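Local coordinates for type VII secretion system protein EssB (Staphylococcus aureus, PDB 4ANN), which is a membrane component of the type VII (Ess) secretion system, probably required for secretion of EsxA and EsxB and represented here by its cytoplasmic part, at residues S44-D49 / L93-R98; T99-V104 / K121-Q126; L146-F151 / P172-V177. One frame throughout, in Å; residues are numbered along the deposited sequence. Where two conformers were deposited one is given.

How the interactions relate
The three contacts follow one another along the chain, each closing before the next opens. Interactions 1 and 2 are neighbours, with centres about 8 Å apart: Arg123 of segment 121-126 reaches the 44-49 loop, its NH2 lying 3.1 Å from Ile48 O in a probable hydrogen bond, while Phe47 CZ packs on Thr102 O. Interaction 3 lies on the opposite side of the chain's centre, about 25 Å from interaction 1 and 27 Å from interaction 2 between centres, and joins two helices. This division into a strand-rich part and a helical part is consistent with the two-lobed kinase-like fold suggested by the family's kinase clan.

Interaction 1: S44-D49 / L93-R98; sequences SPYFID and LEEVNR
A type I beta turn from Ser44 to Phe47 presents the side chains of Tyr46 and Phe47 to a helically wound connection, residues 93-98, where Tyr46 meets Glu95 and Val96 and Phe47 meets Val96. The evidence for that winding is backbone bonding three residues back, as from Val96 N to Leu93 O. Within the turn, Ser44 OG accepts from Tyr46 N at 3.1 Å with an angle of 168°, an ST turn that ties the first residue of the turn to the residue carrying the main contact.

Val96 is the branch point of the interface. With CG1 anti to the backbone N (chi1 172°), its two methyls part toward different aromatic residues. CG2 meets Tyr46 CB at 3.5 Å, the two side chains sliding past each other in opposite directions, whereas CG1 lies 3.9 Å from Phe47 CZ. The Phe47 side chain crosses that of Val96 at about a right angle, and its ring edge has Ser44 CB in plane.

Further out, the Tyr46 side chain crosses that of Glu95 at a slant, its hydroxyl end against CB and CG: Tyr46 OH is 3.3 Å from Glu95 CB and Tyr46 CZ 3.4 Å from the same atom. This is contact with the aliphatic root of the glutamate, since the chain bends at chi2 and takes the carboxylate away. At the other end Leu93 CD2 reaches the backbone, 3.9 Å from Tyr46 O. The junction therefore rests on van der Waals packing, with a total of 283 Å² buried.

Behind the turn, backbone bonds between Ala120 and both Tyr46 and Ile48 lay the loop along strand 118-120. Phe47 also meets the Tyr101 ring, and Leu93 reaches Pro118 and Leu110 of strands 118-120 and 110-112.

Interaction 2: T99-V104 / K121-Q126; sequences TRYTFV and KTRGLQ
Tyr101 and Leu125 meet because both place CG anti to their own carbonyl carbon, at chi1 -63° and -72°, from a directly paired position on the same face of the strands. Their side chains consequently run side by side in one direction, and Tyr101 CD1 comes within 3.6 Å of Leu125 CD2. Arg123, extended from CG to NE, travels alongside the same ring. Its guanidinium plane stands 87° from the ring plane, with NH1 3.5 Å from Tyr101 OH. Both polar ends have outside partners: the hydroxyl bonds to Leu39 O, and Arg123 NH1 bonds to Gln42 O.

The backbone beneath is a short two-stranded antiparallel ladder, strand 101-102 against 124-125. Tyr101 and Leu125 form the non-hydrogen-bonded pair, Thr102 and Gly124 the hydrogen-bonded one. In that second pair Thr102 N donates to Gly124 O at 3.0 Å, and Gly124 N returns a bond to Thr102 O at 3.1 Å. Each donor stands well above the plane of the carbonyl it addresses. By contrast, Gln126 N reaches Arg100 O at 2.8 Å in a nearly straight bond aligned with the carbonyl, which continues the pairing past the ladder.

On the face away from Tyr101, Thr102 turns OG1 between its backbone N and carbonyl carbon, a position that sets the oxygen tightly over the glycine, 2.9 Å from Gly124 CA. That hydroxyl is hydrogen-bonded to Pro131 O.

Where the strands part, water 1 spans the gap: it accepts from Val104 N at 2.9 Å and lies 2.7 Å from Thr122 O, to which it can donate. The Thr122 hydroxyl bonds to Glu109 OE2, just before strand 110-112.

Interaction 3: L146-F151 / P172-V177; sequences LVICAF and PFETKV
One face of the Phe151 ring receives the edge of Phe173, whose CZ lies 3.5 Å from Phe151 CD2, offset toward the rim. The planes are 50° apart and the centroids 4.6 Å, a tilted edge-to-face pair. Val147 O sits in the plane of the Phe151 ring at its edge, and Lys83 adds a cation-pi contact. Phe173 in turn carries Val177 CG2 over one face, 3.8 Å above the plane.

These residues join two antiparallel helices, 136-151 and 172-179, whose short axis segments approach to 10.0 Å at 164° between their N-to-C directions. Phe173 reaches across with CG anti to its backbone N (chi1 175°), directing the ring at Phe151. Beside the ring pair the contact is aliphatic: Val147 CG1 meets Val177 CG2 at 3.8 Å, and Ile148 CG1 meets the other methyl, Val177 CG1, at 4.0 Å. Helix 183-192 closes over this layer, Leu190 touching Val147 and Phe189 touching Val177.

Glu174 is the buried polar member of an otherwise apolar contact, its extended chain crossing Ile148 at about a right angle. Its carboxylate is satisfied on both oxygens: OE1 bonds to His168 NE2 and Thr171 N, and OE2 to Gln155 NE2. Water 2 links the helices, donating to Glu174 OE2 at 2.7 Å and to Ile148 O at 2.9 Å.

Interaction 1: S44-D49 / L93-R98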
loop_
_atom_site.group_PDB
_atom_site.type_symbol
_atom_site.label_atom_id
_atom_site.label_comp_id
_atom_site.label_asym_id
_atom_site.label_seq_id
_atom_site.Cartn_x
_atom_site.Cartn_y
_atom_site.Cartn_z
ATOM N N SER A 44 13.283 5.628 -4.743
ATOM C CA SER A 44 12.881 5.873 -3.386
ATOM C C SER A 44 12.923 4.555 -2.607
ATOM O O SER A 44 12.469 3.544 -3.174
ATOM C CB SER A 44 11.440 6.369 -3.296
ATOM O OG SER A 44 10.946 6.264 -1.957
ATOM N N PRO A 45 13.380 4.574 -1.382
ATOM C CA PRO A 45 13.379 3.280 -0.618
ATOM C C PRO A 45 11.995 2.767 -0.332
ATOM O O PRO A 45 11.897 1.659 0.158
ATOM C CB PRO A 45 14.091 3.642 0.676
ATOM C CG PRO A 45 14.141 5.105 0.729
ATOM C CD PRO A 45 13.902 5.683 -0.604
ATOM N N TYR A 46 10.940 3.533 -0.573
ATOM C CA TYR A 46 9.596 3.117 -0.238
ATOM C C TYR A 46 8.754 2.747 -1.447
ATOM O O TYR A 46 7.607 2.383 -1.244
ATOM C CB TYR A 46 8.873 4.222 0.532
ATOM C CG TYR A 46 9.641 4.489 1.816
ATOM C CD1 TYR A 46 9.661 3.532 2.842
ATOM C CD2 TYR A 46 10.317 5.671 2.024
ATOM C CE1 TYR A 46 10.340 3.728 4.016
ATOM C CE2 TYR A 46 11.048 5.915 3.195
ATOM C CZ TYR A 46 11.023 4.919 4.159
ATOM O OH TYR A 46 11.719 5.126 5.316
ATOM N N PHE A 47 9.296 2.790 -2.659
ATOM C CA PHE A 47 8.530 2.538 -3.848
ATOM C C PHE A 47 9.246 1.608 -4.831
ATOM O O PHE A 47 10.472 1.605 -4.932
ATOM C CB PHE A 47 8.208 3.834 -4.628
ATOM C CG PHE A 47 7.237 4.704 -3.903
ATOM C CD1 PHE A 47 5.882 4.501 -4.072
ATOM C CD2 PHE A 47 7.655 5.720 -3.063
ATOM C CE1 PHE A 47 4.967 5.307 -3.413
ATOM C CE2 PHE A 47 6.712 6.501 -2.396
ATOM C CZ PHE A 47 5.377 6.310 -2.566
ATOM N N ILE A 48 8.465 0.850 -5.562
ATOM C CA ILE A 48 8.907 0.116 -6.756
ATOM C C ILE A 48 9.575 1.114 -7.673
ATOM O O ILE A 48 9.071 2.235 -7.886
ATOM C CB ILE A 48 7.642 -0.529 -7.456
ATOM C CG1 ILE A 48 6.958 -1.535 -6.507
ATOM C CG2 ILE A 48 7.922 -1.061 -8.813
ATOM C CD1 ILE A 48 7.773 -2.753 -6.291
ATOM N N ASP A 49 10.688 0.735 -8.272
ATOM C CA ASP A 49 11.326 1.569 -9.280
ATOM C C ASP A 49 10.413 1.724 -10.509
ATOM O O ASP A 49 9.661 0.834 -10.839
ATOM C CB ASP A 49 12.643 0.983 -9.721
ATOM C CG ASP A 49 13.732 1.207 -8.657
ATOM O OD1 ASP A 49 13.650 2.129 -7.813
ATOM O OD2 ASP A 49 14.739 0.437 -8.717
ATOM N N LEU A 93 5.457 2.061 5.881
ATOM C CA LEU A 93 5.029 2.952 4.806
ATOM C C LEU A 93 4.608 4.298 5.278
ATOM O O LEU A 93 4.569 5.260 4.503
ATOM C CB LEU A 93 3.911 2.305 3.955
ATOM C CG LEU A 93 4.400 1.230 3.004
ATOM C CD1 LEU A 93 3.184 0.623 2.316
ATOM C CD2 LEU A 93 5.456 1.760 1.996
ATOM N N GLU A 94 4.277 4.442 6.545
ATOM C CA GLU A 94 3.968 5.758 7.115
ATOM C C GLU A 94 5.147 6.704 6.934
ATOM O O GLU A 94 4.934 7.936 6.961
ATOM C CB GLU A 94 3.596 5.655 8.607
ATOM C CG GLU A 94 2.401 4.792 8.900
ATOM C CD GLU A 94 1.491 5.168 10.017
ATOM O OE1 GLU A 94 1.799 4.823 11.173
ATOM O OE2 GLU A 94 0.469 5.803 9.666
ATOM N N GLU A 95 6.360 6.199 6.757
ATOM C CA GLU A 95 7.509 7.072 6.505
ATOM C C GLU A 95 7.312 7.874 5.225
ATOM O O GLU A 95 7.920 8.932 5.051
ATOM C CB GLU A 95 8.807 6.263 6.426
ATOM C CG GLU A 95 9.181 5.626 7.779
ATOM C CD GLU A 95 9.512 6.620 8.853
ATOM O OE1 GLU A 95 10.205 7.627 8.705
ATOM O OE2 GLU A 95 9.007 6.455 9.978
ATOM N N VAL A 96 6.471 7.429 4.309
ATOM C CA VAL A 96 6.201 8.132 3.056
ATOM C C VAL A 96 5.515 9.451 3.326
ATOM O O VAL A 96 5.731 10.428 2.574
ATOM C CB VAL A 96 5.337 7.306 2.076
ATOM C CG1 VAL A 96 4.889 8.105 0.861
ATOM C CG2 VAL A 96 6.179 6.058 1.679
ATOM N N ASN A 97 4.773 9.570 4.410
ATOM C CA ASN A 97 4.064 10.808 4.665
ATOM C C ASN A 97 4.983 11.984 4.913
ATOM O O ASN A 97 4.555 13.144 4.781
ATOM C CB ASN A 97 3.119 10.542 5.814
ATOM C CG ASN A 97 2.069 9.514 5.521
ATOM O OD1 ASN A 97 1.719 9.292 4.370
ATOM N ND2 ASN A 97 1.544 8.838 6.583
ATOM N N ARG A 98 6.231 11.781 5.293
ATOM C CA ARG A 98 7.190 12.891 5.489
ATOM C C ARG A 98 7.818 13.393 4.192
ATOM O O ARG A 98 8.533 14.411 4.117
ATOM C CB ARG A 98 8.224 12.373 6.490
ATOM C CG ARG A 98 9.536 11.878 5.934
ATOM C CD ARG A 98 9.951 10.446 6.206
ATOM N NE ARG A 98 10.538 9.726 5.055
ATOM C CZ ARG A 98 11.491 10.336 4.332
ATOM N NH1 ARG A 98 12.091 11.537 4.404
ATOM N NH2 ARG A 98 11.921 9.571 3.333
#

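Interaction 2: T99-V104 / K121-Q126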
loop_
_atom_site.group_PDB
_atom_site.type_symbol
_atom_site.label_atom_id
_atom_site.label_comp_id
_atom_site.label_asym_id
_atom_site.label_seq_id
_atom_site.Cartn_x
_atom_site.Cartn_y
_atom_site.Cartn_z
ATOM N N THR A 99 7.606 12.655 3.130
ATOM C CA THR A 99 8.121 13.005 1.831
ATOM C C THR A 99 7.035 13.702 1.026
ATOM O O THR A 99 5.911 13.915 1.509
ATOM C CB THR A 99 8.553 11.770 1.023
ATOM O OG1 THR A 99 7.459 10.973 0.585
ATOM C CG2 THR A 99 9.376 10.800 1.852
ATOM N N ARG A 100 7.411 14.027 -0.202
ATOM C CA ARG A 100 6.585 14.640 -1.223
ATOM C C ARG A 100 5.507 13.690 -1.736
ATOM O O ARG A 100 4.443 14.142 -2.231
ATOM C CB ARG A 100 7.465 15.169 -2.388
ATOM C CG ARG A 100 8.094 16.540 -2.169
ATOM C CD ARG A 100 8.971 16.928 -3.354
ATOM N NE ARG A 100 8.557 18.141 -4.044
ATOM C CZ ARG A 100 7.380 18.544 -4.485
ATOM N NH1 ARG A 100 6.263 17.826 -4.337
ATOM N NH2 ARG A 100 7.242 19.710 -5.095
ATOM N N TYR A 101 5.721 12.427 -1.722
ATOM C CA TYR A 101 5.020 11.325 -2.303
ATOM C C TYR A 101 3.781 10.935 -1.505
ATOM O O TYR A 101 3.675 11.131 -0.318
ATOM C CB TYR A 101 5.898 10.083 -2.440
ATOM C CG TYR A 101 7.090 10.233 -3.353
ATOM C CD1 TYR A 101 6.957 10.458 -4.726
ATOM C CD2 TYR A 101 8.374 10.143 -2.824
ATOM C CE1 TYR A 101 8.050 10.578 -5.537
ATOM C CE2 TYR A 101 9.478 10.255 -3.653
ATOM C CZ TYR A 101 9.318 10.487 -4.999
ATOM O OH TYR A 101 10.425 10.592 -5.778
ATOM N N THR A 102 2.850 10.292 -2.208
ATOM C CA THR A 102 1.666 9.658 -1.670
ATOM C C THR A 102 1.636 8.240 -2.221
ATOM O O THR A 102 2.302 7.909 -3.206
ATOM C CB THR A 102 0.369 10.381 -2.031
ATOM O OG1 THR A 102 0.253 10.310 -3.478
ATOM C CG2 THR A 102 0.353 11.859 -1.595
ATOM N N PHE A 103 0.819 7.396 -1.550
ATOM C CA PHE A 103 0.741 5.986 -1.922
ATOM C C PHE A 103 -0.656 5.465 -1.609
ATOM O O PHE A 103 -1.428 6.098 -0.883
ATOM C CB PHE A 103 1.799 5.140 -1.184
ATOM C CG PHE A 103 1.550 4.963 0.311
ATOM C CD1 PHE A 103 1.858 5.989 1.189
ATOM C CD2 PHE A 103 1.002 3.812 0.827
ATOM C CE1 PHE A 103 1.613 5.884 2.588
ATOM C CE2 PHE A 103 0.745 3.673 2.201
ATOM C CZ PHE A 103 1.068 4.726 3.065
ATOM N N VAL A 104 -0.960 4.287 -2.117
ATOM C CA VAL A 104 -2.190 3.570 -1.885
ATOM C C VAL A 104 -1.857 2.284 -1.136
ATOM O O VAL A 104 -0.968 1.574 -1.569
ATOM C CB VAL A 104 -2.867 3.224 -3.223
ATOM C CG1 VAL A 104 -4.084 2.357 -3.018
ATOM C CG2 VAL A 104 -3.145 4.512 -4.004
ATOM N N LYS A 121 3.639 0.760 -4.974
ATOM C CA LYS A 121 3.731 0.869 -6.434
ATOM C C LYS A 121 3.373 2.263 -6.950
ATOM O O LYS A 121 4.238 3.062 -7.300
ATOM C CB LYS A 121 2.903 -0.250 -7.078
ATOM C CG LYS A 121 3.086 -0.294 -8.577
ATOM C CD LYS A 121 2.186 -1.376 -9.174
ATOM C CE LYS A 121 0.744 -0.966 -9.192
ATOM N NZ LYS A 121 -0.063 -1.996 -9.917
ATOM N N THR A 122 2.094 2.603 -7.002
ATOM C CA THR A 122 1.655 3.886 -7.508
ATOM C C THR A 122 2.126 5.024 -6.606
ATOM O O THR A 122 1.992 4.923 -5.381
ATOM C CB THR A 122 0.126 3.901 -7.586
ATOM O OG1 THR A 122 -0.275 2.793 -8.438
ATOM C CG2 THR A 122 -0.384 5.162 -8.255
ATOM N N ARG A 123 2.629 6.093 -7.185
ATOM C CA ARG A 123 3.028 7.258 -6.414
ATOM C C ARG A 123 2.263 8.510 -6.862
ATOM O O ARG A 123 2.206 8.779 -8.043
ATOM C CB ARG A 123 4.443 7.688 -6.615
ATOM C CG ARG A 123 5.407 6.639 -6.782
ATOM C CD ARG A 123 6.848 7.116 -6.855
ATOM N NE ARG A 123 7.763 6.107 -7.200
ATOM C CZ ARG A 123 9.064 6.257 -7.342
ATOM N NH1 ARG A 123 9.629 7.440 -7.164
ATOM N NH2 ARG A 123 9.826 5.228 -7.681
ATOM N N GLY A 124 1.719 9.231 -5.914
ATOM C CA GLY A 124 1.331 10.611 -6.191
ATOM C C GLY A 124 2.340 11.568 -5.650
ATOM O O GLY A 124 3.364 11.187 -5.040
ATOM N N LEU A 125 2.066 12.862 -5.861
ATOM C CA LEU A 125 2.888 13.942 -5.366
ATOM C C LEU A 125 1.989 14.973 -4.756
ATOM O O LEU A 125 1.077 15.417 -5.452
ATOM C CB LEU A 125 3.667 14.592 -6.464
ATOM C CG LEU A 125 4.800 13.810 -7.035
ATOM C CD1 LEU A 125 5.243 14.539 -8.306
ATOM C CD2 LEU A 125 5.943 13.684 -6.006
ATOM N N GLN A 126 2.301 15.325 -3.520
ATOM C CA GLN A 126 1.444 16.265 -2.809
ATOM C C GLN A 126 1.226 17.518 -3.608
ATOM O O GLN A 126 2.175 18.105 -4.115
ATOM C CB GLN A 126 2.067 16.586 -1.450
ATOM C CG GLN A 126 2.143 15.245 -0.686
ATOM C CD GLN A 126 1.104 15.369 0.424
ATOM O OE1 GLN A 126 -0.082 15.519 0.137
ATOM N NE2 GLN A 126 1.674 15.336 1.630
HETATM O O HOH W 1 0.898 2.974 -3.835
#

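Interaction 3: L146-F151 / P172-V177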
loop_
_atom_site.group_PDB
_atom_site.type_symbol
_atom_site.label_atom_id
_atom_site.label_comp_id
_atom_site.label_asym_id
_atom_site.label_seq_id
_atom_site.Cartn_x
_atom_site.Cartn_y
_atom_site.Cartn_z
ATOM N N LEU A 146 -5.824 -5.946 5.194
ATOM C CA LEU A 146 -4.642 -6.719 4.833
ATOM C C LEU A 146 -4.350 -7.823 5.847
ATOM O O LEU A 146 -4.014 -8.950 5.495
ATOM C CB LEU A 146 -3.397 -5.827 4.670
ATOM C CG LEU A 146 -3.414 -4.863 3.474
ATOM C CD1 LEU A 146 -2.191 -3.970 3.532
ATOM C CD2 LEU A 146 -3.453 -5.565 2.157
ATOM N N VAL A 147 -4.452 -7.509 7.151
ATOM C CA VAL A 147 -4.222 -8.512 8.176
ATOM C C VAL A 147 -5.211 -9.673 8.014
ATOM O O VAL A 147 -4.861 -10.851 8.062
ATOM C CB VAL A 147 -4.302 -7.885 9.571
ATOM C CG1 VAL A 147 -4.306 -8.977 10.646
ATOM C CG2 VAL A 147 -3.175 -6.883 9.807
ATOM N N ILE A 148 -6.504 -9.333 7.852
ATOM C CA ILE A 148 -7.532 -10.355 7.705
ATOM C C ILE A 148 -7.249 -11.215 6.502
ATOM O O ILE A 148 -7.332 -12.450 6.549
ATOM C CB ILE A 148 -8.925 -9.676 7.639
ATOM C CG1 ILE A 148 -9.266 -9.067 8.996
ATOM C CG2 ILE A 148 -9.976 -10.658 7.148
ATOM C CD1 ILE A 148 -10.467 -8.167 8.997
ATOM N N CYS A 149 -6.925 -10.586 5.366
ATOM C CA CYS A 149 -6.625 -11.339 4.146
ATOM C C CYS A 149 -5.424 -12.233 4.295
ATOM O O CYS A 149 -5.389 -13.353 3.787
ATOM C CB CYS A 149 -6.438 -10.381 2.979
ATOM S SG CYS A 149 -7.956 -9.575 2.423
ATOM N N ALA A 150 -4.388 -11.764 5.009
ATOM C CA ALA A 150 -3.184 -12.565 5.196
ATOM C C ALA A 150 -3.509 -13.849 5.967
ATOM O O ALA A 150 -2.816 -14.853 5.731
ATOM C CB ALA A 150 -2.110 -11.766 5.910
ATOM N N PHE A 151 -4.466 -13.805 6.867
ATOM C CA PHE A 151 -4.850 -14.942 7.708
ATOM C C PHE A 151 -5.969 -15.787 7.115
ATOM O O PHE A 151 -6.240 -16.864 7.639
ATOM C CB PHE A 151 -5.140 -14.498 9.134
ATOM C CG PHE A 151 -3.877 -14.323 9.929
ATOM C CD1 PHE A 151 -3.334 -15.385 10.607
ATOM C CD2 PHE A 151 -3.232 -13.105 9.988
ATOM C CE1 PHE A 151 -2.175 -15.247 11.357
ATOM C CE2 PHE A 151 -2.091 -12.953 10.751
ATOM C CZ PHE A 151 -1.560 -14.006 11.428
ATOM N N PRO A 172 -13.252 -15.182 15.474
ATOM C CA PRO A 172 -12.865 -14.319 16.604
ATOM C C PRO A 172 -11.619 -13.498 16.340
ATOM O O PRO A 172 -11.565 -12.338 16.751
ATOM C CB PRO A 172 -12.698 -15.353 17.739
ATOM C CG PRO A 172 -13.624 -16.456 17.348
ATOM C CD PRO A 172 -13.465 -16.602 15.841
ATOM N N PHE A 173 -10.618 -14.041 15.670
ATOM C CA PHE A 173 -9.433 -13.270 15.301
ATOM C C PHE A 173 -9.792 -12.028 14.492
ATOM O O PHE A 173 -9.318 -10.940 14.736
ATOM C CB PHE A 173 -8.508 -14.160 14.501
ATOM C CG PHE A 173 -7.279 -13.461 13.948
ATOM C CD1 PHE A 173 -6.146 -13.233 14.693
ATOM C CD2 PHE A 173 -7.227 -13.034 12.654
ATOM C CE1 PHE A 173 -5.049 -12.599 14.203
ATOM C CE2 PHE A 173 -6.133 -12.392 12.122
ATOM C CZ PHE A 173 -5.031 -12.177 12.894
ATOM N N GLU A 174 -10.673 -12.151 13.551
ATOM C CA GLU A 174 -11.077 -11.123 12.635
ATOM C C GLU A 174 -11.786 -10.071 13.432
ATOM O O GLU A 174 -11.564 -8.860 13.196
ATOM C CB GLU A 174 -11.922 -11.612 11.445
ATOM C CG GLU A 174 -11.121 -12.478 10.519
ATOM C CD GLU A 174 -11.893 -13.170 9.436
ATOM O OE1 GLU A 174 -13.123 -13.256 9.527
ATOM O OE2 GLU A 174 -11.221 -13.702 8.505
ATOM N N THR A 175 -12.644 -10.437 14.372
ATOM C CA THR A 175 -13.296 -9.407 15.222
ATOM C C THR A 175 -12.276 -8.592 15.993
ATOM O O THR A 175 -12.420 -7.390 16.129
ATOM C CB THR A 175 -14.288 -10.108 16.153
ATOM O OG1 THR A 175 -15.285 -10.666 15.344
ATOM C CG2 THR A 175 -14.909 -9.116 17.158
ATOM N N LYS A 176 -11.266 -9.255 16.571
ATOM C CA LYS A 176 -10.267 -8.536 17.346
ATOM C C LYS A 176 -9.516 -7.543 16.469
ATOM O O LYS A 176 -9.205 -6.425 16.878
ATOM C CB LYS A 176 -9.281 -9.440 18.056
ATOM C CG LYS A 176 -9.891 -10.213 19.247
ATOM N N VAL A 177 -9.181 -7.956 15.215
ATOM C CA VAL A 177 -8.520 -7.045 14.302
ATOM C C VAL A 177 -9.422 -5.845 14.026
ATOM O O VAL A 177 -8.994 -4.693 14.087
ATOM C CB VAL A 177 -8.151 -7.795 12.997
ATOM C CG1 VAL A 177 -7.686 -6.812 11.947
ATOM C CG2 VAL A 177 -7.071 -8.826 13.275
HETATM O O HOH W 2 -8.510 -13.768 8.790
#